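DyP-type peroxidase (Pleurotus ostreatus PC15, PDB 6FSK) uses a bound heme b for peroxide-dependent oxidation, probably of dyes and other reducing substrates and, in this family member, apparently of Mn(II) as well. Local coordinates at residues A[253-258]-A[277-282]; A[184-189]-A[361-366]; A[261-266]-A[272-277]. The protein carries 1 engineered substitution. All blocks are in the same frame, centred on the assembly; numbering follows the deposited sequence.

Interaction 1: residues A[253-258]-A[277-282]; sequences DDFLES and ARIVGR. With HEM (protoporphyrin IX containing Fe), chain C.
Phe255 meets Ile279 at the edge of its ring: CE2 lies 3.7 Å from Ile279 CD1, which sits in the ring plane. Phe255 CG is turned anti to the backbone N (chi1 176°), which directs the ring off helix 249-258 toward the end of helix 268-280. Ile279 answers with its longer branch, extended through chi2 (170°) so that the terminal methyl leads. The next residue, Leu256, sends CD2 to the same methyl at a looser 4.3 Å; Ile279 CD1 is thus shared by two partners. Farther along the segment, Ser258 OG bonds back to Asp254 O (2.8 Å) from above the carbonyl plane. The contact is plain apolar packing of helix 249-258 against the end of helix 268-280, which leads into heme-contacting residues: Val280 CG1 packs on the methyl CMA, and Arg282 NE lies beside the propionate carbon CBA at 3.7 Å. Gly281, the first residue past helix 268-280, has positive phi and turns the chain between them. Leu275, a turn earlier in helix 268-280, also touches Phe255 and Leu256, and the backbone of Ile279 is hydrogen-bonded to His329, the axial heme ligand at the start of helix 329-333.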
loop_
_atom_site.group_PDB
_atom_site.type_symbol
_atom_site.label_atom_id
_atom_site.label_comp_id
_atom_site.label_asym_id
_atom_site.label_seq_id
_atom_site.Cartn_x
_atom_site.Cartn_y
_atom_site.Cartn_z
ATOM N N ASP A 253 11.478 0.208 -17.983
ATOM C CA ASP A 253 12.819 -0.262 -18.347
ATOM C C ASP A 253 13.386 0.591 -19.518
ATOM O O ASP A 253 14.544 0.982 -19.460
ATOM C CB ASP A 253 12.828 -1.707 -18.747
ATOM C CG ASP A 253 12.607 -2.687 -17.591
ATOM O OD1 ASP A 253 12.726 -2.380 -16.431
ATOM O OD2 ASP A 253 12.278 -3.839 -17.988
ATOM N N ASP A 254 12.590 0.874 -20.495
ATOM C CA ASP A 254 12.962 1.780 -21.657
ATOM C C ASP A 254 13.349 3.200 -21.183
ATOM O O ASP A 254 14.440 3.754 -21.540
ATOM C CB ASP A 254 11.827 1.733 -22.657
ATOM C CG ASP A 254 12.024 2.559 -23.882
ATOM O OD1 ASP A 254 13.176 2.978 -24.202
ATOM O OD2 ASP A 254 11.035 2.795 -24.595
ATOM N N PHE A 255 12.503 3.780 -20.312
ATOM C CA PHE A 255 12.847 5.012 -19.648
ATOM C C PHE A 255 14.220 5.010 -19.035
ATOM O O PHE A 255 15.031 5.909 -19.262
ATOM C CB PHE A 255 11.773 5.334 -18.615
ATOM C CG PHE A 255 12.091 6.532 -17.808
ATOM C CD1 PHE A 255 12.057 7.779 -18.419
ATOM C CD2 PHE A 255 12.502 6.410 -16.500
ATOM C CE1 PHE A 255 12.359 8.923 -17.676
ATOM C CE2 PHE A 255 12.823 7.592 -15.745
ATOM C CZ PHE A 255 12.734 8.794 -16.357
ATOM N N LEU A 256 14.499 4.034 -18.202
ATOM C CA LEU A 256 15.800 3.956 -17.508
ATOM C C LEU A 256 16.925 3.817 -18.531
ATOM O O LEU A 256 17.915 4.542 -18.457
ATOM C CB LEU A 256 15.864 2.821 -16.481
ATOM C CG LEU A 256 14.888 2.873 -15.341
ATOM C CD1 LEU A 256 15.202 1.671 -14.439
ATOM C CD2 LEU A 256 14.959 4.142 -14.562
ATOM N N GLU A 257 16.767 2.922 -19.504
ATOM C CA GLU A 257 17.763 2.727 -20.531
ATOM C C GLU A 257 18.032 3.979 -21.323
ATOM O O GLU A 257 19.186 4.158 -21.811
ATOM C CB GLU A 257 17.246 1.679 -21.511
ATOM C CG GLU A 257 17.331 0.278 -21.103
ATOM C CD GLU A 257 16.633 -0.668 -22.111
ATOM O OE1 GLU A 257 16.152 -0.295 -23.238
ATOM O OE2 GLU A 257 16.633 -1.836 -21.715
ATOM N N SER A 258 17.032 4.811 -21.463
ATOM C CA SER A 258 17.104 6.024 -22.329
ATOM C C SER A 258 17.667 7.209 -21.566
ATOM O O SER A 258 17.981 8.234 -22.140
ATOM C CB SER A 258 15.753 6.322 -22.907
ATOM O OG SER A 258 15.299 5.285 -23.732
ATOM N N ALA A 277 17.407 2.990 -9.080
ATOM C CA ALA A 277 17.637 2.954 -7.633
ATOM C C ALA A 277 17.355 4.282 -6.988
ATOM O O ALA A 277 16.789 4.382 -5.899
ATOM C CB ALA A 277 19.056 2.487 -7.313
ATOM N N ARG A 278 17.737 5.350 -7.690
ATOM C CA ARG A 278 17.565 6.733 -7.187
ATOM C C ARG A 278 16.108 7.193 -7.262
ATOM O O ARG A 278 15.671 7.950 -6.385
ATOM C CB ARG A 278 18.578 7.662 -7.831
ATOM C CG ARG A 278 19.992 7.393 -7.396
ATOM C CD ARG A 278 20.995 8.304 -7.997
ATOM N NE ARG A 278 20.755 9.758 -7.697
ATOM C CZ ARG A 278 21.283 10.435 -6.651
ATOM N NH1 ARG A 278 21.959 9.788 -5.675
ATOM N NH2 ARG A 278 21.129 11.750 -6.533
ATOM N N ILE A 279 15.345 6.682 -8.210
ATOM C CA ILE A 279 13.934 6.991 -8.307
ATOM C C ILE A 279 13.173 6.264 -7.166
ATOM O O ILE A 279 12.197 6.786 -6.659
ATOM C CB ILE A 279 13.370 6.556 -9.688
ATOM C CG1 ILE A 279 13.785 7.702 -10.655
ATOM C CG2 ILE A 279 11.872 6.269 -9.612
ATOM C CD1 ILE A 279 13.526 7.306 -12.078
ATOM N N VAL A 280 13.592 5.058 -6.810
ATOM C CA VAL A 280 12.878 4.294 -5.772
ATOM C C VAL A 280 13.356 4.660 -4.392
ATOM O O VAL A 280 12.576 4.807 -3.443
ATOM C CB VAL A 280 13.065 2.794 -6.036
ATOM C CG1 VAL A 280 12.453 1.989 -4.877
ATOM C CG2 VAL A 280 12.397 2.433 -7.340
ATOM N N GLY A 281 14.654 4.830 -4.237
ATOM C CA GLY A 281 15.331 4.939 -2.919
ATOM C C GLY A 281 16.026 3.683 -2.461
ATOM O O GLY A 281 16.674 3.741 -1.391
ATOM N N ARG A 282 15.919 2.629 -3.271
ATOM C CA ARG A 282 16.611 1.368 -3.032
ATOM C C ARG A 282 17.011 0.769 -4.312
ATOM O O ARG A 282 16.299 0.953 -5.304
ATOM C CB ARG A 282 15.718 0.350 -2.247
ATOM C CG ARG A 282 15.240 0.746 -0.869
ATOM C CD ARG A 282 14.371 -0.304 -0.227
ATOM N NE ARG A 282 13.915 0.118 1.069
ATOM C CZ ARG A 282 14.602 -0.030 2.213
ATOM N NH1 ARG A 282 15.714 -0.749 2.289
ATOM N NH2 ARG A 282 14.117 0.443 3.311
HETATM C CHA HEM C . 7.920 1.531 -0.149
HETATM C CHB HEM C . 7.114 0.102 -4.682
HETATM C CHC HEM C . 2.748 2.120 -4.472
HETATM C CHD HEM C . 3.659 3.833 -0.032
HETATM C C1A HEM C . 8.117 0.941 -1.398
HETATM C C2A HEM C . 9.278 0.219 -1.817
HETATM C C3A HEM C . 9.041 -0.223 -3.060
HETATM C C4A HEM C . 7.762 0.296 -3.438
HETATM C CMA HEM C . 9.986 -0.971 -3.936
HETATM C CAA HEM C . 10.540 0.039 -0.987
HETATM C CBA HEM C . 10.651 -1.216 -0.133
HETATM C CGA HEM C . 9.707 -1.214 1.040
HETATM O O1A HEM C . 9.945 -0.519 2.030
HETATM O O2A HEM C . 8.697 -1.960 0.979
HETATM C C1B HEM C . 5.838 0.524 -5.066
HETATM C C2B HEM C . 5.197 0.239 -6.267
HETATM C C3B HEM C . 3.943 0.762 -6.242
HETATM C C4B HEM C . 3.852 1.429 -4.935
HETATM C CMB HEM C . 5.802 -0.493 -7.440
HETATM C CAB HEM C . 2.829 0.799 -7.215
HETATM C CBB HEM C . 2.708 -0.064 -8.201
HETATM C C1C HEM C . 2.587 2.840 -3.329
HETATM C C2C HEM C . 1.513 3.646 -2.925
HETATM C C3C HEM C . 1.754 4.166 -1.687
HETATM C C4C HEM C . 3.014 3.604 -1.263
HETATM C CMC HEM C . 0.274 3.858 -3.753
HETATM C CAC HEM C . 1.015 5.135 -0.831
HETATM C CBC HEM C . 0.185 6.081 -1.317
HETATM C C1D HEM C . 4.893 3.268 0.304
HETATM C C2D HEM C . 5.428 3.410 1.694
HETATM C C3D HEM C . 6.623 2.707 1.653
HETATM C C4D HEM C . 6.781 2.257 0.280
HETATM C CMD HEM C . 4.817 4.082 2.858
HETATM C CAD HEM C . 7.653 2.552 2.766
HETATM C CBD HEM C . 8.609 3.699 2.849
HETATM C CGD HEM C . 9.526 3.574 4.041
HETATM O O1D HEM C . 10.741 3.711 3.754
HETATM O O2D HEM C . 9.088 3.256 5.127
HETATM N NA HEM C . 7.202 1.089 -2.443
HETATM N NB HEM C . 5.052 1.315 -4.296
HETATM N NC HEM C . 3.578 2.935 -2.322
HETATM N ND HEM C . 5.764 2.650 -0.495
HETATM FE FE HEM C . 5.446 2.061 -2.408
#

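Interaction 2: residues A[184-189]-A[361-366]; sequences HEHFGY and GPEVTS. Engineered in segment 184-189: Tyr189 (natural residue Phe). With HEM (protoporphyrin IX containing Fe), chain C.
His186 sets its imidazole obliquely against the 361-366 loop, where CE1 comes within 3.6 Å of Glu363 OE2 and NE2 within 3.6 Å of Gly361 O. The ring and carboxylate planes are tilted 27° apart, and the two side chains run askew to each other. Glu363 starts away from the partner loop and returns through a bend at chi2 (-60°), which brings the carboxylate back toward the imidazole. Its other oxygen, OE1, forms a salt bridge with Arg177, so the acid is held chiefly from outside the pair. Pro362 O, also near the imidazole, accepts from Arg378.

The first loop is stiffened from within. Glu185 opens a type I beta turn that ends at Gly188, and its carboxylate gathers the backbone: Phe187 N donates to OE2 (2.7 Å) and Tyr189 N to OE1 (2.8 Å), while Gln247 supplies a further bond to OE2. His184 ND1 reaches Gly188 O at 2.7 Å in an almost straight bond (177°). Gly188 begins the GXXDG signature of DyP-type peroxidases, which closes at the heme-binding Gly192; the turn therefore leads directly into the heme pocket. Glu185 OE2 stands 3.3 Å from the heme methyl CMB, and the engineered Tyr189 sets CB 3.6 Å from CMA.

With carbonyl oxygens and a carboxylate around its ring, His186 lies in an electronegative setting that could favour a positive imidazole, although Arg177 and Arg378 would probably offset that pull.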
loop_
_atom_site.group_PDB
_atom_site.type_symbol
_atom_site.label_atom_id
_atom_site.label_comp_id
_atom_site.label_asym_id
_atom_site.label_seq_id
_atom_site.Cartn_x
_atom_site.Cartn_y
_atom_site.Cartn_z
ATOM N N HIS A 184 9.679 -9.338 -4.987
ATOM C CA HIS A 184 9.943 -8.151 -5.751
ATOM C C HIS A 184 8.725 -7.751 -6.546
ATOM O O HIS A 184 8.109 -8.558 -7.211
ATOM C CB HIS A 184 11.097 -8.392 -6.719
ATOM C CG HIS A 184 12.435 -8.584 -6.040
ATOM N ND1 HIS A 184 13.563 -7.872 -6.387
ATOM C CD2 HIS A 184 12.821 -9.478 -5.117
ATOM C CE1 HIS A 184 14.587 -8.300 -5.659
ATOM N NE2 HIS A 184 14.159 -9.246 -4.846
ATOM N N GLU A 185 8.384 -6.461 -6.451
ATOM C CA GLU A 185 7.285 -5.925 -7.300
ATOM C C GLU A 185 7.689 -5.975 -8.759
ATOM O O GLU A 185 8.866 -6.219 -9.029
ATOM C CB GLU A 185 6.783 -4.597 -6.786
ATOM C CG GLU A 185 7.861 -3.546 -6.705
ATOM C CD GLU A 185 8.305 -3.133 -8.017
ATOM O OE1 GLU A 185 9.527 -2.936 -8.230
ATOM O OE2 GLU A 185 7.449 -2.904 -8.959
ATOM N N HIS A 186 6.740 -5.805 -9.677
ATOM C CA HIS A 186 7.040 -6.082 -11.110
ATOM C C HIS A 186 8.099 -5.193 -11.755
ATOM O O HIS A 186 8.688 -5.616 -12.788
ATOM C CB HIS A 186 5.758 -6.069 -11.903
ATOM C CG HIS A 186 5.043 -7.380 -11.913
ATOM N ND1 HIS A 186 5.535 -8.459 -12.606
ATOM C CD2 HIS A 186 3.954 -7.845 -11.248
ATOM C CE1 HIS A 186 4.755 -9.519 -12.424
ATOM N NE2 HIS A 186 3.798 -9.173 -11.588
ATOM N N PHE A 187 8.380 -3.998 -11.235
ATOM C CA PHE A 187 9.514 -3.237 -11.742
ATOM C C PHE A 187 10.842 -3.849 -11.366
ATOM O O PHE A 187 11.863 -3.476 -11.966
ATOM C CB PHE A 187 9.534 -1.748 -11.378
ATOM C CG PHE A 187 8.363 -0.936 -11.867
ATOM C CD1 PHE A 187 7.880 -0.966 -13.161
ATOM C CD2 PHE A 187 7.723 -0.082 -10.987
ATOM C CE1 PHE A 187 6.799 -0.170 -13.542
ATOM C CE2 PHE A 187 6.626 0.677 -11.341
ATOM C CZ PHE A 187 6.104 0.589 -12.633
ATOM N N GLY A 188 10.895 -4.767 -10.399
ATOM C CA GLY A 188 12.081 -5.473 -10.016
ATOM C C GLY A 188 12.606 -5.203 -8.667
ATOM O O GLY A 188 13.575 -5.900 -8.259
ATOM N N TYR A 189 11.911 -4.404 -7.837
ATOM C CA TYR A 189 12.487 -3.901 -6.554
ATOM C C TYR A 189 11.900 -4.727 -5.429
ATOM O O TYR A 189 10.688 -4.960 -5.355
ATOM C CB TYR A 189 12.153 -2.427 -6.366
ATOM C CG TYR A 189 12.932 -1.616 -7.370
ATOM C CD1 TYR A 189 12.450 -1.449 -8.638
ATOM C CD2 TYR A 189 14.126 -0.982 -7.043
ATOM C CE1 TYR A 189 13.180 -0.834 -9.662
ATOM C CE2 TYR A 189 14.860 -0.352 -8.024
ATOM C CZ TYR A 189 14.399 -0.271 -9.327
ATOM O OH TYR A 189 15.075 0.377 -10.388
ATOM N N GLY A 361 -0.307 -10.753 -12.286
ATOM C CA GLY A 361 0.135 -10.804 -13.672
ATOM C C GLY A 361 1.282 -11.627 -13.973
ATOM O O GLY A 361 2.060 -11.981 -13.082
ATOM N N PRO A 362 1.452 -11.969 -15.266
ATOM C CA PRO A 362 2.570 -12.762 -15.721
ATOM C C PRO A 362 3.898 -11.984 -15.795
ATOM O O PRO A 362 3.912 -10.769 -15.814
ATOM C CB PRO A 362 2.098 -13.215 -17.115
ATOM C CG PRO A 362 1.349 -12.047 -17.589
ATOM C CD PRO A 362 0.649 -11.498 -16.386
ATOM N N GLU A 363 4.992 -12.730 -15.962
ATOM C CA GLU A 363 6.325 -12.093 -16.170
ATOM C C GLU A 363 6.330 -11.420 -17.551
ATOM O O GLU A 363 5.511 -11.789 -18.455
ATOM C CB GLU A 363 7.393 -13.159 -16.066
ATOM C CG GLU A 363 7.525 -13.750 -14.665
ATOM C CD GLU A 363 7.885 -12.658 -13.687
ATOM O OE1 GLU A 363 9.020 -12.040 -13.803
ATOM O OE2 GLU A 363 7.064 -12.293 -12.848
ATOM N N VAL A 364 7.205 -10.457 -17.778
ATOM C CA VAL A 364 7.344 -9.753 -19.081
ATOM C C VAL A 364 7.809 -10.801 -20.131
ATOM O O VAL A 364 8.710 -11.559 -19.837
ATOM C CB VAL A 364 8.345 -8.625 -18.936
ATOM C CG1 VAL A 364 8.712 -7.987 -20.291
ATOM C CG2 VAL A 364 7.764 -7.593 -17.936
ATOM N N THR A 365 7.126 -10.773 -21.261
ATOM C CA THR A 365 7.423 -11.762 -22.304
ATOM C C THR A 365 8.549 -11.275 -23.238
ATOM O O THR A 365 8.921 -10.105 -23.264
ATOM C CB THR A 365 6.229 -12.018 -23.214
ATOM O OG1 THR A 365 5.895 -10.835 -23.872
ATOM C CG2 THR A 365 4.953 -12.501 -22.407
ATOM N N SER A 366 9.149 -12.243 -23.954
ATOM C CA SER A 366 10.187 -11.850 -24.950
ATOM C C SER A 366 9.696 -10.823 -25.907
ATOM O O SER A 366 10.425 -9.875 -26.258
ATOM C CB SER A 366 10.626 -13.159 -25.757
ATOM O OG SER A 366 11.239 -14.019 -24.832
HETATM C CHA HEM C . 7.920 1.531 -0.149
HETATM C CHB HEM C . 7.114 0.102 -4.682
HETATM C CHC HEM C . 2.748 2.120 -4.472
HETATM C CHD HEM C . 3.659 3.833 -0.032
HETATM C C1A HEM C . 8.117 0.941 -1.398
HETATM C C2A HEM C . 9.278 0.219 -1.817
HETATM C C3A HEM C . 9.041 -0.223 -3.060
HETATM C C4A HEM C . 7.762 0.296 -3.438
HETATM C CMA HEM C . 9.986 -0.971 -3.936
HETATM C CAA HEM C . 10.540 0.039 -0.987
HETATM C CBA HEM C . 10.651 -1.216 -0.133
HETATM C CGA HEM C . 9.707 -1.214 1.040
HETATM O O1A HEM C . 9.945 -0.519 2.030
HETATM O O2A HEM C . 8.697 -1.960 0.979
HETATM C C1B HEM C . 5.838 0.524 -5.066
HETATM C C2B HEM C . 5.197 0.239 -6.267
HETATM C C3B HEM C . 3.943 0.762 -6.242
HETATM C C4B HEM C . 3.852 1.429 -4.935
HETATM C CMB HEM C . 5.802 -0.493 -7.440
HETATM C CAB HEM C . 2.829 0.799 -7.215
HETATM C CBB HEM C . 2.708 -0.064 -8.201
HETATM C C1C HEM C . 2.587 2.840 -3.329
HETATM C C2C HEM C . 1.513 3.646 -2.925
HETATM C C3C HEM C . 1.754 4.166 -1.687
HETATM C C4C HEM C . 3.014 3.604 -1.263
HETATM C CMC HEM C . 0.274 3.858 -3.753
HETATM C CAC HEM C . 1.015 5.135 -0.831
HETATM C CBC HEM C . 0.185 6.081 -1.317
HETATM C C1D HEM C . 4.893 3.268 0.304
HETATM C C2D HEM C . 5.428 3.410 1.694
HETATM C C3D HEM C . 6.623 2.707 1.653
HETATM C C4D HEM C . 6.781 2.257 0.280
HETATM C CMD HEM C . 4.817 4.082 2.858
HETATM C CAD HEM C . 7.653 2.552 2.766
HETATM C CBD HEM C . 8.609 3.699 2.849
HETATM C CGD HEM C . 9.526 3.574 4.041
HETATM O O1D HEM C . 10.741 3.711 3.754
HETATM O O2D HEM C . 9.088 3.256 5.127
HETATM N NA HEM C . 7.202 1.089 -2.443
HETATM N NB HEM C . 5.052 1.315 -4.296
HETATM N NC HEM C . 3.578 2.935 -2.322
HETATM N ND HEM C . 5.764 2.650 -0.495
HETATM FE FE HEM C . 5.446 2.061 -2.408
#

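Interaction 3: residues A[261-266]-A[272-277]; sequences IVLPGL and SELLGA
Ile261 and Leu274 meet where a loop folds back on the helix that follows it, a helix-loop-helix connection joining helix 249-258 to helix 268-280. Within the loop a type II beta turn runs from Leu263 to Leu266, closed by the bond from Leu266 N to Leu263 O (3.0 Å), with Gly265 at the position of positive phi.

The apolar contacts carry the interface. Leu274 projects from the helix with CG anti to its backbone N (chi1 176°), and its CD2 methyl enters the concave side of the loop. There it meets Leu266 CD1 at 3.8 Å and Leu263 CD1 at 3.9 Å, each of those side chains crossing Leu274 at about a right angle. The turn brings Leu263 and Leu266 together, so a single methyl is gripped by residues from both of its ends. Ile261 completes the cluster from nearer the start of the loop, its CD1 touching Leu274 CG at 3.8 Å. Leu263 also packs on Pro447, which extends the apolar patch to another loop.

The polar bonds lie around this packing. The backbone of Ile261 pairs with Gly271, just ahead of the helical segment, and Val262 O accepts from Asn446. On the helix, Ser272 OG is hydrogen-bonded to Leu256 O, which ties the new helix to the one before the loop.

Closest of all is the end of Ile261: its CD1 methyl presses against the helix backbone itself, 3.5 Å from Leu275 CA and 3.6 Å from Leu275 N.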
loop_
_atom_site.group_PDB
_atom_site.type_symbol
_atom_site.label_atom_id
_atom_site.label_comp_id
_atom_site.label_asym_id
_atom_site.label_seq_id
_atom_site.Cartn_x
_atom_site.Cartn_y
_atom_site.Cartn_z
ATOM N N ILE A 261 22.319 7.733 -15.928
ATOM C CA ILE A 261 23.010 8.836 -15.216
ATOM C C ILE A 261 24.425 8.876 -15.747
ATOM O O ILE A 261 25.093 7.850 -15.721
ATOM C CB ILE A 261 22.961 8.663 -13.710
ATOM C CG1 ILE A 261 21.525 8.952 -13.265
ATOM C CG2 ILE A 261 23.967 9.613 -13.012
ATOM C CD1 ILE A 261 21.264 8.366 -11.956
ATOM N N VAL A 262 24.854 10.052 -16.204
ATOM C CA VAL A 262 26.185 10.247 -16.754
ATOM C C VAL A 262 27.020 10.708 -15.586
ATOM O O VAL A 262 26.746 11.774 -14.929
ATOM C CB VAL A 262 26.143 11.225 -17.930
ATOM C CG1 VAL A 262 27.571 11.515 -18.374
ATOM C CG2 VAL A 262 25.307 10.627 -19.060
ATOM N N LEU A 263 27.892 9.796 -15.146
ATOM C CA LEU A 263 28.711 10.024 -13.930
ATOM C C LEU A 263 30.084 9.378 -14.334
ATOM O O LEU A 263 30.119 8.327 -14.966
ATOM C CB LEU A 263 28.054 9.325 -12.739
ATOM C CG LEU A 263 28.212 9.795 -11.336
ATOM C CD1 LEU A 263 27.113 9.212 -10.457
ATOM C CD2 LEU A 263 29.542 9.261 -10.886
ATOM N N PRO A 264 31.206 10.076 -14.062
ATOM C CA PRO A 264 32.503 9.516 -14.430
ATOM C C PRO A 264 32.651 8.096 -13.961
ATOM O O PRO A 264 32.460 7.740 -12.770
ATOM C CB PRO A 264 33.498 10.443 -13.687
ATOM C CG PRO A 264 32.767 11.785 -13.598
ATOM C CD PRO A 264 31.337 11.337 -13.315
ATOM N N GLY A 265 33.042 7.263 -14.888
ATOM C CA GLY A 265 33.314 5.903 -14.536
ATOM C C GLY A 265 32.143 4.938 -14.687
ATOM O O GLY A 265 32.361 3.750 -14.725
ATOM N N LEU A 266 30.934 5.435 -14.888
ATOM C CA LEU A 266 29.809 4.499 -15.107
ATOM C C LEU A 266 29.529 4.232 -16.559
ATOM O O LEU A 266 29.509 5.125 -17.392
ATOM C CB LEU A 266 28.515 5.059 -14.491
ATOM C CG LEU A 266 28.483 5.176 -12.965
ATOM C CD1 LEU A 266 27.068 5.506 -12.459
ATOM C CD2 LEU A 266 29.005 4.016 -12.202
ATOM N N SER A 272 21.914 3.510 -15.868
ATOM C CA SER A 272 20.476 3.271 -15.949
ATOM C C SER A 272 20.048 2.566 -14.670
ATOM O O SER A 272 18.972 2.867 -14.079
ATOM C CB SER A 272 20.149 2.470 -17.193
ATOM O OG SER A 272 20.320 3.277 -18.353
ATOM N N GLU A 273 20.868 1.644 -14.202
ATOM C CA GLU A 273 20.560 0.911 -12.956
ATOM C C GLU A 273 20.512 1.853 -11.757
ATOM O O GLU A 273 19.607 1.825 -10.915
ATOM C CB GLU A 273 21.628 -0.163 -12.708
ATOM C CG GLU A 273 21.478 -1.054 -11.472
ATOM C CD GLU A 273 22.769 -1.907 -11.196
ATOM O OE1 GLU A 273 23.892 -1.650 -11.828
ATOM O OE2 GLU A 273 22.684 -2.898 -10.415
ATOM N N LEU A 274 21.455 2.790 -11.744
ATOM C CA LEU A 274 21.571 3.799 -10.655
ATOM C C LEU A 274 20.350 4.697 -10.742
ATOM O O LEU A 274 19.825 5.083 -9.717
ATOM C CB LEU A 274 22.831 4.615 -10.821
ATOM C CG LEU A 274 23.030 5.762 -9.828
ATOM C CD1 LEU A 274 23.118 5.251 -8.434
ATOM C CD2 LEU A 274 24.259 6.597 -10.155
ATOM N N LEU A 275 19.907 5.081 -11.933
ATOM C CA LEU A 275 18.714 5.919 -12.007
ATOM C C LEU A 275 17.516 5.269 -11.372
ATOM O O LEU A 275 16.761 5.936 -10.638
ATOM C CB LEU A 275 18.370 6.373 -13.452
ATOM C CG LEU A 275 17.064 7.160 -13.623
ATOM C CD1 LEU A 275 17.187 8.459 -12.876
ATOM C CD2 LEU A 275 16.802 7.405 -15.118
ATOM N N GLY A 276 17.308 3.989 -11.700
ATOM C CA GLY A 276 16.172 3.250 -11.096
ATOM C C GLY A 276 16.233 3.268 -9.586
ATOM O O GLY A 276 15.232 3.552 -8.911
ATOM N N ALA A 277 17.407 2.990 -9.080
ATOM C CA ALA A 277 17.637 2.954 -7.633
ATOM C C ALA A 277 17.355 4.282 -6.988
ATOM O O ALA A 277 16.789 4.382 -5.899
ATOM C CB ALA A 277 19.056 2.487 -7.313
#

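Overall arrangement
Interactions 1 and 3 are neighbours, their centres about 9 Å apart; they share Ala277 and helix 268-280, one using its end and the other its middle. Interaction 2 lies about 15 Å from the centre of interaction 1 and about 22 Å from that of interaction 3. Along the chain the contacts are nested: 261-266/272-277 inside 253-258/277-282, and both inside the long loop closed by 184-189/361-366. The engineered Tyr189 links all three, its ring atom CE2 packing against Val280 and the backbone O of Arg282 and its OH approaching Gly276 and Ala277. Segment 184-189 and the end of helix 268-280 both line the heme pocket, whereas interaction 3 is peripheral packing against the preceding loop.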